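Local structure of DUF5037 domain-containing protein (Ruminococcus gnavus, 4GL6) at residues Q102-I107 against S141-I146; Y136-S141 against Q174-V179; K51-G56 against N98-G103; S86-A91 against E165-K170. The protein is of unknown function but belongs to the DUF5037 family and combines a helix-covered mixed sheet with a second, antiparallel sheet. One frame throughout, in Å; residues are numbered along the deposited sequence.

How the contacts relate
Contacts 1 and 2 lie about 8 Å apart between centres, share Ser141 and join strand 140-147 to its two neighbours in the mixed sheet, 99-104 and 175-182. Contact 3, its centre also about 8 Å from that of contact 1, links the edge strand 99-104 to the start of strand 54-59, part of the separate antiparallel sheet. Contact 4 crosses helices 75-95 and 156-171 over the mixed sheet, about 12 Å from contact 2 and about 17 Å from contact 3 between centres. Along the chain, contact 1 is nested within contact 4, whereas contact 2 opens after contact 3 closes. Together they join the mixed sheet to its helices and to the second sheet, bringing residues distant in sequence into one body.

Contact 1: residues Q102-I107 against S141-I146; sequences QGDIII and SAWVYI
Gln102 OE1, which leans on Trp143 CD1 at 3.7 Å, is gripped by two further groups: a water that donates to it at 2.6 Å and also bonds Tyr145 OH, and the hydroxyl of Ser199. Gln102 and Trp143 belong to an antiparallel ladder between the edge strand 99-104 and strand 140-147 of the mixed sheet. Gln102 with Trp143 and Asp104 with Ser141 are hydrogen-bonded pairs that flank the non-hydrogen-bonded Gly103 and Ala142. Trp143 N reaches Gln102 O at 2.8 Å in a nearly straight bond (178°).

Side chains of Gln102, Asp104, Ser141 and Trp143 share one face. With Trp143 CG placed beside its own backbone N (chi1 -56°), the indole runs alongside Asp104: Asp104 CB lies in the ring plane at its edge, 3.6 Å from NE1, and OD2 takes a weak bond from NE1 at 3.3 Å. Tyr178 stacks on the indole. A leucine in place of Trp143 would probably leave Asp104 OD2 without this donor and deprive Tyr178 of its stacking partner. The Gln102 amide stands 77° from the indole plane, its NE2 bonded to Glu202 OE2.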
loop_
_atom_site.group_PDB
_atom_site.type_symbol
_atom_site.label_atom_id
_atom_site.label_comp_id
_atom_site.label_asym_id
_atom_site.label_seq_id
_atom_site.Cartn_x
_atom_site.Cartn_y
_atom_site.Cartn_z
ATOM N N GLN A 102 -3.961 3.235 2.118
ATOM C CA GLN A 102 -2.663 2.841 1.562
ATOM C C GLN A 102 -2.494 1.310 1.580
ATOM O O GLN A 102 -2.372 0.702 2.646
ATOM C CB GLN A 102 -1.549 3.480 2.368
ATOM C CG GLN A 102 -0.175 3.363 1.744
ATOM C CD GLN A 102 0.903 3.743 2.716
ATOM O OE1 GLN A 102 1.142 3.031 3.687
ATOM N NE2 GLN A 102 1.573 4.832 2.448
ATOM N N GLY A 103 -2.474 0.705 0.401
ATOM C CA GLY A 103 -2.276 -0.737 0.265
ATOM C C GLY A 103 -0.794 -1.047 0.295
ATOM O O GLY A 103 -0.022 -0.354 -0.355
ATOM N N ASP A 104 -0.413 -2.091 1.033
ATOM C CA ASP A 104 0.980 -2.519 1.218
ATOM C C ASP A 104 1.102 -4.004 0.871
ATOM O O ASP A 104 1.026 -4.867 1.743
ATOM C CB ASP A 104 1.395 -2.213 2.671
ATOM C CG ASP A 104 2.855 -2.563 2.984
ATOM O OD1 ASP A 104 3.712 -2.706 2.082
ATOM O OD2 ASP A 104 3.136 -2.671 4.182
ATOM N N ILE A 105 1.249 -4.268 -0.427
ATOM C CA ILE A 105 1.384 -5.609 -0.991
ATOM C C ILE A 105 2.788 -5.728 -1.563
ATOM O O ILE A 105 3.171 -4.917 -2.357
ATOM C CB ILE A 105 0.339 -5.848 -2.086
ATOM C CG1 ILE A 105 -1.065 -5.890 -1.453
ATOM C CG2 ILE A 105 0.592 -7.171 -2.823
ATOM C CD1 ILE A 105 -2.220 -5.864 -2.427
ATOM N N ILE A 106 3.543 -6.732 -1.122
ATOM C CA ILE A 106 4.916 -6.993 -1.566
ATOM C C ILE A 106 5.004 -8.350 -2.269
ATOM O O ILE A 106 4.802 -9.381 -1.642
ATOM C CB ILE A 106 5.892 -6.991 -0.375
ATOM C CG1 ILE A 106 5.941 -5.587 0.287
ATOM C CG2 ILE A 106 7.278 -7.462 -0.816
ATOM C CD1 ILE A 106 6.512 -4.467 -0.571
ATOM N N ILE A 107 5.327 -8.323 -3.560
ATOM C CA ILE A 107 5.499 -9.515 -4.392
ATOM C C ILE A 107 6.940 -9.997 -4.222
ATOM O O ILE A 107 7.858 -9.230 -4.516
ATOM C CB ILE A 107 5.310 -9.186 -5.883
ATOM C CG1 ILE A 107 3.906 -8.657 -6.145
ATOM C CG2 ILE A 107 5.579 -10.402 -6.760
ATOM C CD1 ILE A 107 2.777 -9.582 -5.729
ATOM N N SER A 141 -1.069 -5.709 3.786
ATOM C CA SER A 141 -1.545 -4.882 4.871
ATOM C C SER A 141 -2.187 -3.643 4.286
ATOM O O SER A 141 -1.828 -3.214 3.197
ATOM C CB SER A 141 -0.384 -4.507 5.765
ATOM O OG SER A 141 0.213 -5.695 6.240
ATOM N N ALA A 142 -3.187 -3.114 4.979
ATOM C CA ALA A 142 -3.836 -1.859 4.586
ATOM C C ALA A 142 -3.614 -0.868 5.705
ATOM O O ALA A 142 -3.896 -1.199 6.862
ATOM C CB ALA A 142 -5.303 -2.066 4.358
ATOM N N TRP A 143 -3.072 0.307 5.364
ATOM C CA TRP A 143 -2.842 1.408 6.305
ATOM C C TRP A 143 -3.851 2.455 5.944
ATOM O O TRP A 143 -3.667 3.184 4.974
ATOM C CB TRP A 143 -1.403 1.923 6.213
ATOM C CG TRP A 143 -0.413 0.814 6.430
ATOM C CD1 TRP A 143 0.143 -0.031 5.474
ATOM C CD2 TRP A 143 0.120 0.360 7.692
ATOM N NE1 TRP A 143 0.973 -0.940 6.054
ATOM C CE2 TRP A 143 1.013 -0.754 7.385
ATOM C CE3 TRP A 143 -0.030 0.756 8.998
ATOM C CZ2 TRP A 143 1.716 -1.435 8.378
ATOM C CZ3 TRP A 143 0.680 0.079 9.990
ATOM C CH2 TRP A 143 1.524 -1.001 9.686
ATOM N N VAL A 144 -4.935 2.508 6.720
ATOM C CA VAL A 144 -6.021 3.449 6.521
ATOM C C VAL A 144 -5.878 4.609 7.508
ATOM O O VAL A 144 -5.753 4.397 8.715
ATOM C CB VAL A 144 -7.372 2.780 6.731
ATOM C CG1 VAL A 144 -8.488 3.789 6.506
ATOM C CG2 VAL A 144 -7.519 1.596 5.772
ATOM N N TYR A 145 -5.921 5.830 6.979
ATOM C CA TYR A 145 -5.822 7.078 7.747
ATOM C C TYR A 145 -7.131 7.858 7.553
ATOM O O TYR A 145 -7.414 8.270 6.435
ATOM C CB TYR A 145 -4.597 7.871 7.253
ATOM C CG TYR A 145 -3.302 7.110 7.473
ATOM C CD1 TYR A 145 -2.683 7.108 8.724
ATOM C CD2 TYR A 145 -2.734 6.344 6.456
ATOM C CE1 TYR A 145 -1.523 6.386 8.951
ATOM C CE2 TYR A 145 -1.569 5.617 6.671
ATOM C CZ TYR A 145 -0.967 5.643 7.925
ATOM O OH TYR A 145 0.187 4.938 8.161
ATOM N N ILE A 146 -7.933 8.007 8.620
ATOM C CA ILE A 146 -9.240 8.672 8.575
ATOM C C ILE A 146 -9.219 10.028 9.274
ATOM O O ILE A 146 -8.603 10.164 10.330
ATOM C CB ILE A 146 -10.327 7.816 9.274
ATOM C CG1 ILE A 146 -10.495 6.464 8.575
ATOM C CG2 ILE A 146 -11.668 8.546 9.271
ATOM C CD1 ILE A 146 -11.468 5.533 9.268
HETATM O O HOH W 1 1.292 3.936 6.139
#

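Contact 2: residues Y136-S141 against Q174-V179; sequences YKTLGS and QALLYV
Gln174 is the hub on one side of this contact, and Thr138 and Leu139 are its first partners. Leu139 N gives its hydrogen to Gln174 O at 2.8 Å, while the glutamine side chain crosses Thr138 obliquely, and NE2 donates to OG1 at 3.1 Å with the hydroxyl oxygen 18° out of the amide plane. The extended Gln174 chain, its CG opposite the backbone N (chi1 -177°), carries the amide that far and also brings OE1 to within 3.4 Å of Tyr136 CE1, the ring and amide planes lying 68° apart. Further along, Leu176 N bonds Gly140 O at 3.1 Å, and Thr138 CG2 touches Leu176 CD1 at 3.6 Å, the two side chains crossing at about a right angle. Ser141 OG meets Leu176 CB at 3.7 Å.

The next shell sets these groups in place. A water accepts from Gln174 N and donates to Lys137 O, bridging the two backbones ahead of the Leu139 bond. Tyr222 stacks on the Tyr136 ring and gives its backbone N to Gln174 OE1, and Leu139 is packed against Trp122 and Cys129 of helix 122-129. The strands run in parallel and are the two ends of a beta-alpha-beta crossover through helix 156-171. With NE2 donating to a hydroxyl and OE1 accepting a backbone N-H, the amide of Gln174 has both ends engaged, which should fix its rotation and disfavour a flip.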
loop_
_atom_site.group_PDB
_atom_site.type_symbol
_atom_site.label_atom_id
_atom_site.label_comp_id
_atom_site.label_asym_id
_atom_site.label_seq_id
_atom_site.Cartn_x
_atom_site.Cartn_y
_atom_site.Cartn_z
ATOM N N TYR A 136 1.616 -20.451 3.347
ATOM C CA TYR A 136 0.800 -19.324 2.915
ATOM C C TYR A 136 1.611 -18.034 3.030
ATOM O O TYR A 136 2.662 -17.988 3.672
ATOM C CB TYR A 136 -0.536 -19.240 3.676
ATOM C CG TYR A 136 -0.391 -19.194 5.190
ATOM C CD1 TYR A 136 -0.181 -17.984 5.861
ATOM C CD2 TYR A 136 -0.434 -20.350 5.959
ATOM C CE1 TYR A 136 -0.031 -17.940 7.254
ATOM C CE2 TYR A 136 -0.279 -20.304 7.345
ATOM C CZ TYR A 136 -0.076 -19.103 7.990
ATOM O OH TYR A 136 0.062 -19.043 9.354
ATOM N N LYS A 137 1.131 -17.022 2.331
ATOM C CA LYS A 137 1.719 -15.717 2.309
ATOM C C LYS A 137 0.635 -14.715 2.713
ATOM O O LYS A 137 -0.515 -14.816 2.271
ATOM C CB LYS A 137 2.236 -15.397 0.914
ATOM C CG LYS A 137 2.695 -13.943 0.741
ATOM C CD LYS A 137 3.112 -13.578 -0.682
ATOM C CE LYS A 137 3.202 -12.062 -0.873
ATOM N NZ LYS A 137 4.168 -11.397 0.055
ATOM N N THR A 138 1.025 -13.758 3.548
ATOM C CA THR A 138 0.169 -12.661 3.919
ATOM C C THR A 138 -0.074 -11.855 2.634
ATOM O O THR A 138 0.870 -11.367 2.021
ATOM C CB THR A 138 0.831 -11.737 4.967
ATOM O OG1 THR A 138 1.030 -12.459 6.177
ATOM C CG2 THR A 138 -0.054 -10.560 5.251
ATOM N N LEU A 139 -1.343 -11.728 2.257
ATOM C CA LEU A 139 -1.760 -11.021 1.039
ATOM C C LEU A 139 -1.208 -9.610 1.057
ATOM O O LEU A 139 -0.631 -9.137 0.070
ATOM C CB LEU A 139 -3.286 -10.970 0.935
ATOM C CG LEU A 139 -3.989 -12.310 0.729
ATOM C CD1 LEU A 139 -5.487 -12.056 0.761
ATOM C CD2 LEU A 139 -3.593 -13.023 -0.554
ATOM N N GLY A 140 -1.374 -8.969 2.200
ATOM C CA GLY A 140 -0.808 -7.650 2.428
ATOM C C GLY A 140 -1.385 -6.991 3.658
ATOM O O GLY A 140 -2.091 -7.627 4.457
ATOM N N SER A 141 -1.069 -5.709 3.786
ATOM C CA SER A 141 -1.545 -4.882 4.871
ATOM C C SER A 141 -2.187 -3.643 4.286
ATOM O O SER A 141 -1.828 -3.214 3.197
ATOM C CB SER A 141 -0.384 -4.507 5.765
ATOM O OG SER A 141 0.213 -5.695 6.240
ATOM N N GLN A 174 -4.945 -14.375 4.332
ATOM C CA GLN A 174 -4.372 -13.717 5.508
ATOM C C GLN A 174 -4.036 -12.261 5.144
ATOM O O GLN A 174 -3.325 -12.018 4.168
ATOM C CB GLN A 174 -3.144 -14.476 6.048
ATOM C CG GLN A 174 -2.566 -13.848 7.307
ATOM C CD GLN A 174 -1.635 -14.707 8.139
ATOM O OE1 GLN A 174 -2.051 -15.700 8.768
ATOM N NE2 GLN A 174 -0.381 -14.270 8.236
ATOM N N ALA A 175 -4.584 -11.311 5.906
ATOM C CA ALA A 175 -4.321 -9.875 5.690
ATOM C C ALA A 175 -4.471 -9.071 6.980
ATOM O O ALA A 175 -5.227 -9.474 7.867
ATOM C CB ALA A 175 -5.246 -9.317 4.611
ATOM N N LEU A 176 -3.751 -7.943 7.065
ATOM C CA LEU A 176 -3.770 -7.051 8.235
ATOM C C LEU A 176 -4.507 -5.749 7.912
ATOM O O LEU A 176 -4.504 -5.286 6.763
ATOM C CB LEU A 176 -2.351 -6.710 8.708
ATOM C CG LEU A 176 -1.584 -7.889 9.317
ATOM C CD1 LEU A 176 -1.112 -8.852 8.237
ATOM C CD2 LEU A 176 -0.413 -7.432 10.161
ATOM N N LEU A 177 -5.126 -5.168 8.943
ATOM C CA LEU A 177 -5.832 -3.877 8.855
ATOM C C LEU A 177 -5.331 -2.953 9.953
ATOM O O LEU A 177 -5.273 -3.356 11.124
ATOM C CB LEU A 177 -7.332 -4.061 9.046
ATOM C CG LEU A 177 -8.226 -2.807 8.969
ATOM C CD1 LEU A 177 -8.049 -2.024 7.674
ATOM C CD2 LEU A 177 -9.687 -3.197 9.136
ATOM N N TYR A 178 -4.984 -1.722 9.566
ATOM C CA TYR A 178 -4.588 -0.651 10.493
ATOM C C TYR A 178 -5.491 0.559 10.169
ATOM O O TYR A 178 -5.592 0.952 9.001
ATOM C CB TYR A 178 -3.112 -0.300 10.324
ATOM C CG TYR A 178 -2.146 -1.453 10.545
ATOM C CD1 TYR A 178 -1.735 -2.285 9.478
ATOM C CD2 TYR A 178 -1.605 -1.697 11.791
ATOM C CE1 TYR A 178 -0.838 -3.343 9.677
ATOM C CE2 TYR A 178 -0.706 -2.742 12.001
ATOM C CZ TYR A 178 -0.321 -3.560 10.947
ATOM O OH TYR A 178 0.562 -4.592 11.158
ATOM N N VAL A 179 -6.209 1.077 11.161
ATOM C CA VAL A 179 -7.097 2.226 10.959
ATOM C C VAL A 179 -6.734 3.260 11.980
ATOM O O VAL A 179 -6.918 3.033 13.175
ATOM C CB VAL A 179 -8.596 1.867 11.080
ATOM C CG1 VAL A 179 -9.454 3.102 10.796
ATOM C CG2 VAL A 179 -8.949 0.751 10.099
HETATM O O HOH W 2 -3.191 -15.539 2.622
#

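Contact 3: residues K51-G56 against N98-G103; sequences KHPFEG and NYYIQG
Tyr100, on the edge strand 99-104 of the mixed sheet, reaches across to Lys51, His52 and Pro53, the residues that lead into strand 54-59 of the other, antiparallel sheet; the contact is thus a bridge between two sheets rather than a pairing within one. Its CG stands opposite the backbone N (chi1 -170°), and the phenol is carried out to the segment 51-56, where OH donates to Lys51 O at 2.7 Å, tilted 22° from the carbonyl plane. Lys51 O lies at the edge of the ring. His52 comes from the opposite direction and sets CE1 over one face of the phenol, 3.4 Å above its plane and offset toward the rim, the two ring planes being 31° apart. Pro53 CD adds a contact of 3.7 Å with Tyr100 OH. A phenylalanine here would probably leave the carbonyl of Lys51 without its hydroxyl donor and Pro53 CD without the oxygen it rests on.

Ile101 follows with its backbone: its O is 3.2 Å from His52 CE1, while its side chain turns off to Glu89 of helix 75-95. The His52 side chain also touches Arg78 and Glu85 of that helix and lies about 3 Å from a bound glycerol, probably from the crystallisation liquor. Next in the strand, Gln102 CB sits in the plane of the Tyr100 ring, at its edge.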
loop_
_atom_site.group_PDB
_atom_site.type_symbol
_atom_site.label_atom_id
_atom_site.label_comp_id
_atom_site.label_asym_id
_atom_site.label_seq_id
_atom_site.Cartn_x
_atom_site.Cartn_y
_atom_site.Cartn_z
ATOM N N LYS A 51 -2.386 10.116 -6.774
ATOM C CA LYS A 51 -2.299 10.254 -5.313
ATOM C C LYS A 51 -1.678 9.031 -4.607
ATOM O O LYS A 51 -1.381 9.137 -3.424
ATOM C CB LYS A 51 -3.687 10.522 -4.717
ATOM C CG LYS A 51 -4.446 11.728 -5.263
ATOM C CD LYS A 51 -3.970 13.083 -4.730
ATOM C CE LYS A 51 -4.874 14.212 -5.244
ATOM N NZ LYS A 51 -4.684 15.512 -4.542
ATOM N N HIS A 52 -1.473 7.904 -5.312
ATOM C CA HIS A 52 -0.964 6.646 -4.714
ATOM C C HIS A 52 0.330 6.132 -5.290
ATOM O O HIS A 52 0.329 5.328 -6.253
ATOM C CB HIS A 52 -2.020 5.583 -4.822
ATOM C CG HIS A 52 -3.219 5.888 -4.000
ATOM N ND1 HIS A 52 -3.278 5.587 -2.689
ATOM C CD2 HIS A 52 -4.400 6.532 -4.319
ATOM C CE1 HIS A 52 -4.449 5.984 -2.206
ATOM N NE2 HIS A 52 -5.140 6.568 -3.204
ATOM N N PRO A 53 1.461 6.549 -4.702
ATOM C CA PRO A 53 2.746 6.145 -5.270
ATOM C C PRO A 53 3.124 4.685 -5.042
ATOM O O PRO A 53 2.561 4.026 -4.178
ATOM C CB PRO A 53 3.744 7.071 -4.574
ATOM C CG PRO A 53 3.101 7.417 -3.286
ATOM C CD PRO A 53 1.629 7.379 -3.492
ATOM N N PHE A 54 4.059 4.203 -5.858
ATOM C CA PHE A 54 4.600 2.843 -5.753
ATOM C C PHE A 54 6.098 2.838 -6.000
ATOM O O PHE A 54 6.594 3.682 -6.747
ATOM C CB PHE A 54 3.905 1.889 -6.703
ATOM C CG PHE A 54 4.098 2.199 -8.159
ATOM C CD1 PHE A 54 3.317 3.167 -8.786
ATOM C CD2 PHE A 54 5.029 1.478 -8.927
ATOM C CE1 PHE A 54 3.487 3.444 -10.139
ATOM C CE2 PHE A 54 5.195 1.738 -10.281
ATOM C CZ PHE A 54 4.421 2.724 -10.890
ATOM N N GLU A 55 6.799 1.894 -5.365
ATOM C CA GLU A 55 8.254 1.801 -5.468
ATOM C C GLU A 55 8.655 0.789 -6.532
ATOM O O GLU A 55 7.982 -0.208 -6.738
ATOM C CB GLU A 55 8.893 1.467 -4.117
ATOM C CG GLU A 55 10.372 1.800 -4.034
ATOM C CD GLU A 55 10.949 1.570 -2.646
ATOM O OE1 GLU A 55 10.985 0.386 -2.233
ATOM O OE2 GLU A 55 11.398 2.563 -1.987
ATOM N N GLY A 56 9.736 1.109 -7.233
ATOM C CA GLY A 56 10.344 0.280 -8.267
ATOM C C GLY A 56 11.845 0.234 -8.012
ATOM O O GLY A 56 12.422 1.167 -7.455
ATOM N N ASN A 98 -13.373 12.101 4.474
ATOM C CA ASN A 98 -11.937 12.258 4.160
ATOM C C ASN A 98 -11.113 11.139 4.766
ATOM O O ASN A 98 -11.247 10.828 5.952
ATOM C CB ASN A 98 -11.357 13.571 4.681
ATOM C CG ASN A 98 -11.496 14.688 3.709
ATOM O OD1 ASN A 98 -10.478 15.200 3.217
ATOM N ND2 ASN A 98 -12.741 15.029 3.351
ATOM N N TYR A 99 -10.226 10.581 3.952
ATOM C CA TYR A 99 -9.406 9.452 4.344
ATOM C C TYR A 99 -8.356 9.150 3.282
ATOM O O TYR A 99 -8.458 9.621 2.152
ATOM C CB TYR A 99 -10.280 8.183 4.533
ATOM C CG TYR A 99 -11.179 7.920 3.343
ATOM C CD1 TYR A 99 -10.703 7.259 2.205
ATOM C CD2 TYR A 99 -12.491 8.373 3.328
ATOM C CE1 TYR A 99 -11.516 7.045 1.095
ATOM C CE2 TYR A 99 -13.318 8.150 2.221
ATOM C CZ TYR A 99 -12.823 7.487 1.106
ATOM O OH TYR A 99 -13.633 7.280 0.023
ATOM N N TYR A 100 -7.372 8.342 3.653
ATOM C CA TYR A 100 -6.364 7.875 2.721
ATOM C C TYR A 100 -6.167 6.387 3.009
ATOM O O TYR A 100 -5.841 6.018 4.152
ATOM C CB TYR A 100 -5.061 8.647 2.881
ATOM C CG TYR A 100 -4.078 8.354 1.765
ATOM C CD1 TYR A 100 -3.255 7.215 1.811
ATOM C CD2 TYR A 100 -3.957 9.209 0.669
ATOM C CE1 TYR A 100 -2.346 6.939 0.791
ATOM C CE2 TYR A 100 -3.043 8.947 -0.351
ATOM C CZ TYR A 100 -2.240 7.809 -0.285
ATOM O OH TYR A 100 -1.344 7.528 -1.278
ATOM N N ILE A 101 -6.370 5.553 1.988
ATOM C CA ILE A 101 -6.218 4.113 2.110
ATOM C C ILE A 101 -4.941 3.745 1.377
ATOM O O ILE A 101 -4.850 3.907 0.159
ATOM C CB ILE A 101 -7.409 3.368 1.492
ATOM C CG1 ILE A 101 -8.731 3.837 2.144
ATOM C CG2 ILE A 101 -7.213 1.865 1.634
ATOM C CD1 ILE A 101 -9.977 3.340 1.438
ATOM N N GLN A 102 -3.961 3.235 2.118
ATOM C CA GLN A 102 -2.663 2.841 1.562
ATOM C C GLN A 102 -2.494 1.310 1.580
ATOM O O GLN A 102 -2.372 0.702 2.646
ATOM C CB GLN A 102 -1.549 3.480 2.368
ATOM C CG GLN A 102 -0.175 3.363 1.744
ATOM C CD GLN A 102 0.903 3.743 2.716
ATOM O OE1 GLN A 102 1.142 3.031 3.687
ATOM N NE2 GLN A 102 1.573 4.832 2.448
ATOM N N GLY A 103 -2.474 0.705 0.401
ATOM C CA GLY A 103 -2.276 -0.737 0.265
ATOM C C GLY A 103 -0.794 -1.047 0.295
ATOM O O GLY A 103 -0.022 -0.354 -0.355
#

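Contact 4: residues S86-A91 against E165-K170; sequences SMIEEA and EVYRDK
The segments 86-91 and 165-170 cross with their directions 135° apart and their axes 9.7 Å from each other, closest in backbone where Ile88 faces Val166. Val166 makes most of the contacts here, reaching Met87, Ile88 and Ala91. Its CG2 comes within 3.5 Å of Met87 O and 3.9 Å of Ala91 CB, while its CG1, set opposite the backbone N (chi1 172°), meets Ile88 CG1 at 4.1 Å; the isoleucine and valine side chains cross at about a right angle.

At one end Met87, present as selenomethionine, bends at its last torsion (-90°) and puts SE 3.7 Å from Lys170 O and 4.0 Å from Lys170 CB. At the sheet-facing side Ile88 CD1 packs against Tyr167, 3.6 Å from OH, whose hydroxyl is itself bonded to Leu176 O; the hydroxyl thereby ties helix 156-171 to strand 175-182.

Ile88 and Tyr167 also rest on Ala142 of strand 140-147, and Tyr167 on Ala175 and Leu177. Two helices meeting above the same face of a sheet, one of them the crossover of a beta-alpha-beta unit, form an apolar layer characteristic of alpha/beta folds.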
loop_
_atom_site.group_PDB
_atom_site.type_symbol
_atom_site.label_atom_id
_atom_site.label_comp_id
_atom_site.label_asym_id
_atom_site.label_seq_id
_atom_site.Cartn_x
_atom_site.Cartn_y
_atom_site.Cartn_z
ATOM N N SER A 86 -9.339 -0.389 -3.157
ATOM C CA SER A 86 -10.697 -0.270 -3.667
ATOM C C SER A 86 -11.714 -1.053 -2.815
ATOM O O SER A 86 -12.758 -0.521 -2.441
ATOM C CB SER A 86 -10.742 -0.744 -5.125
ATOM O OG SER A 86 -12.010 -0.488 -5.682
HETATM N N MSE A 87 -11.388 -2.310 -2.522
HETATM C CA MSE A 87 -12.236 -3.195 -1.698
HETATM C C MSE A 87 -12.414 -2.679 -0.254
HETATM O O MSE A 87 -13.505 -2.790 0.323
HETATM C CB MSE A 87 -11.695 -4.638 -1.718
HETATM C CG MSE A 87 -11.864 -5.359 -3.063
HETATM SE SE MSE A 87 -11.014 -7.172 -3.124
HETATM C CE MSE A 87 -9.236 -6.718 -3.772
ATOM N N ILE A 88 -11.366 -2.097 0.312
ATOM C CA ILE A 88 -11.466 -1.484 1.639
ATOM C C ILE A 88 -12.291 -0.186 1.557
ATOM O O ILE A 88 -13.144 0.051 2.420
ATOM C CB ILE A 88 -10.086 -1.246 2.260
ATOM C CG1 ILE A 88 -9.426 -2.604 2.515
ATOM C CG2 ILE A 88 -10.219 -0.507 3.590
ATOM C CD1 ILE A 88 -7.997 -2.518 2.967
ATOM N N GLU A 89 -12.078 0.612 0.498
ATOM C CA GLU A 89 -12.810 1.874 0.306
ATOM C C GLU A 89 -14.325 1.694 0.285
ATOM O O GLU A 89 -15.038 2.562 0.784
ATOM C CB GLU A 89 -12.315 2.654 -0.919
ATOM C CG GLU A 89 -12.813 4.105 -0.955
ATOM C CD GLU A 89 -12.075 5.011 -1.939
ATOM O OE1 GLU A 89 -11.222 4.547 -2.720
ATOM O OE2 GLU A 89 -12.356 6.225 -1.929
ATOM N N GLU A 90 -14.806 0.567 -0.245
ATOM C CA GLU A 90 -16.242 0.231 -0.209
ATOM C C GLU A 90 -16.820 0.308 1.215
ATOM O O GLU A 90 -17.966 0.699 1.379
ATOM C CB GLU A 90 -16.507 -1.139 -0.834
ATOM C CG GLU A 90 -16.364 -1.126 -2.351
ATOM C CD GLU A 90 -16.229 -2.506 -2.991
ATOM O OE1 GLU A 90 -16.136 -3.549 -2.285
ATOM O OE2 GLU A 90 -16.228 -2.551 -4.247
ATOM N N ALA A 91 -16.016 -0.038 2.223
ATOM C CA ALA A 91 -16.402 0.079 3.638
ATOM C C ALA A 91 -16.039 1.454 4.222
ATOM O O ALA A 91 -16.887 2.097 4.862
ATOM C CB ALA A 91 -15.743 -1.019 4.464
ATOM N N GLU A 165 -16.446 -8.037 6.904
ATOM C CA GLU A 165 -16.944 -8.495 5.595
ATOM C C GLU A 165 -15.919 -8.338 4.467
ATOM O O GLU A 165 -15.783 -9.248 3.636
ATOM C CB GLU A 165 -18.296 -7.832 5.227
ATOM C CG GLU A 165 -18.726 -8.069 3.761
ATOM C CD GLU A 165 -20.212 -7.961 3.445
ATOM O OE1 GLU A 165 -21.039 -7.694 4.345
ATOM O OE2 GLU A 165 -20.543 -8.181 2.254
ATOM N N VAL A 166 -15.240 -7.193 4.407
ATOM C CA VAL A 166 -14.209 -6.976 3.367
ATOM C C VAL A 166 -13.087 -8.023 3.516
ATOM O O VAL A 166 -12.766 -8.751 2.567
ATOM C CB VAL A 166 -13.631 -5.551 3.424
ATOM C CG1 VAL A 166 -12.446 -5.391 2.487
ATOM C CG2 VAL A 166 -14.712 -4.538 3.085
ATOM N N TYR A 167 -12.553 -8.136 4.725
ATOM C CA TYR A 167 -11.469 -9.092 5.003
ATOM C C TYR A 167 -11.850 -10.575 4.871
ATOM O O TYR A 167 -11.057 -11.370 4.381
ATOM C CB TYR A 167 -10.760 -8.741 6.335
ATOM C CG TYR A 167 -9.716 -7.644 6.161
ATOM C CD1 TYR A 167 -10.089 -6.330 5.860
ATOM C CD2 TYR A 167 -8.346 -7.919 6.269
ATOM C CE1 TYR A 167 -9.135 -5.323 5.691
ATOM C CE2 TYR A 167 -7.387 -6.909 6.106
ATOM C CZ TYR A 167 -7.785 -5.620 5.808
ATOM O OH TYR A 167 -6.835 -4.642 5.641
ATOM N N ARG A 168 -13.066 -10.939 5.244
ATOM C CA ARG A 168 -13.517 -12.333 5.099
ATOM C C ARG A 168 -13.961 -12.697 3.667
ATOM O O ARG A 168 -13.488 -13.674 3.092
ATOM C CB ARG A 168 -14.672 -12.607 6.056
ATOM C CG ARG A 168 -15.185 -14.048 6.046
ATOM C CD ARG A 168 -16.438 -14.218 6.881
ATOM N NE ARG A 168 -17.559 -13.371 6.424
ATOM C CZ ARG A 168 -18.123 -12.344 7.083
ATOM N NH1 ARG A 168 -17.741 -11.970 8.317
ATOM N NH2 ARG A 168 -19.127 -11.685 6.501
ATOM N N ASP A 169 -14.878 -11.913 3.116
ATOM C CA ASP A 169 -15.520 -12.230 1.830
ATOM C C ASP A 169 -14.831 -11.692 0.584
ATOM O O ASP A 169 -14.916 -12.336 -0.464
ATOM C CB ASP A 169 -16.991 -11.746 1.829
ATOM C CG ASP A 169 -17.797 -12.270 3.026
ATOM O OD1 ASP A 169 -17.579 -13.423 3.459
ATOM O OD2 ASP A 169 -18.637 -11.513 3.563
ATOM N N LYS A 170 -14.172 -10.534 0.690
ATOM C CA LYS A 170 -13.568 -9.865 -0.476
ATOM C C LYS A 170 -12.079 -10.176 -0.647
ATOM O O LYS A 170 -11.663 -10.524 -1.746
ATOM C CB LYS A 170 -13.812 -8.332 -0.445
ATOM C CG LYS A 170 -15.285 -7.884 -0.408
ATOM C CD LYS A 170 -16.099 -8.172 -1.674
ATOM C CE LYS A 170 -17.586 -7.923 -1.433
ATOM N NZ LYS A 170 -18.440 -8.326 -2.581
#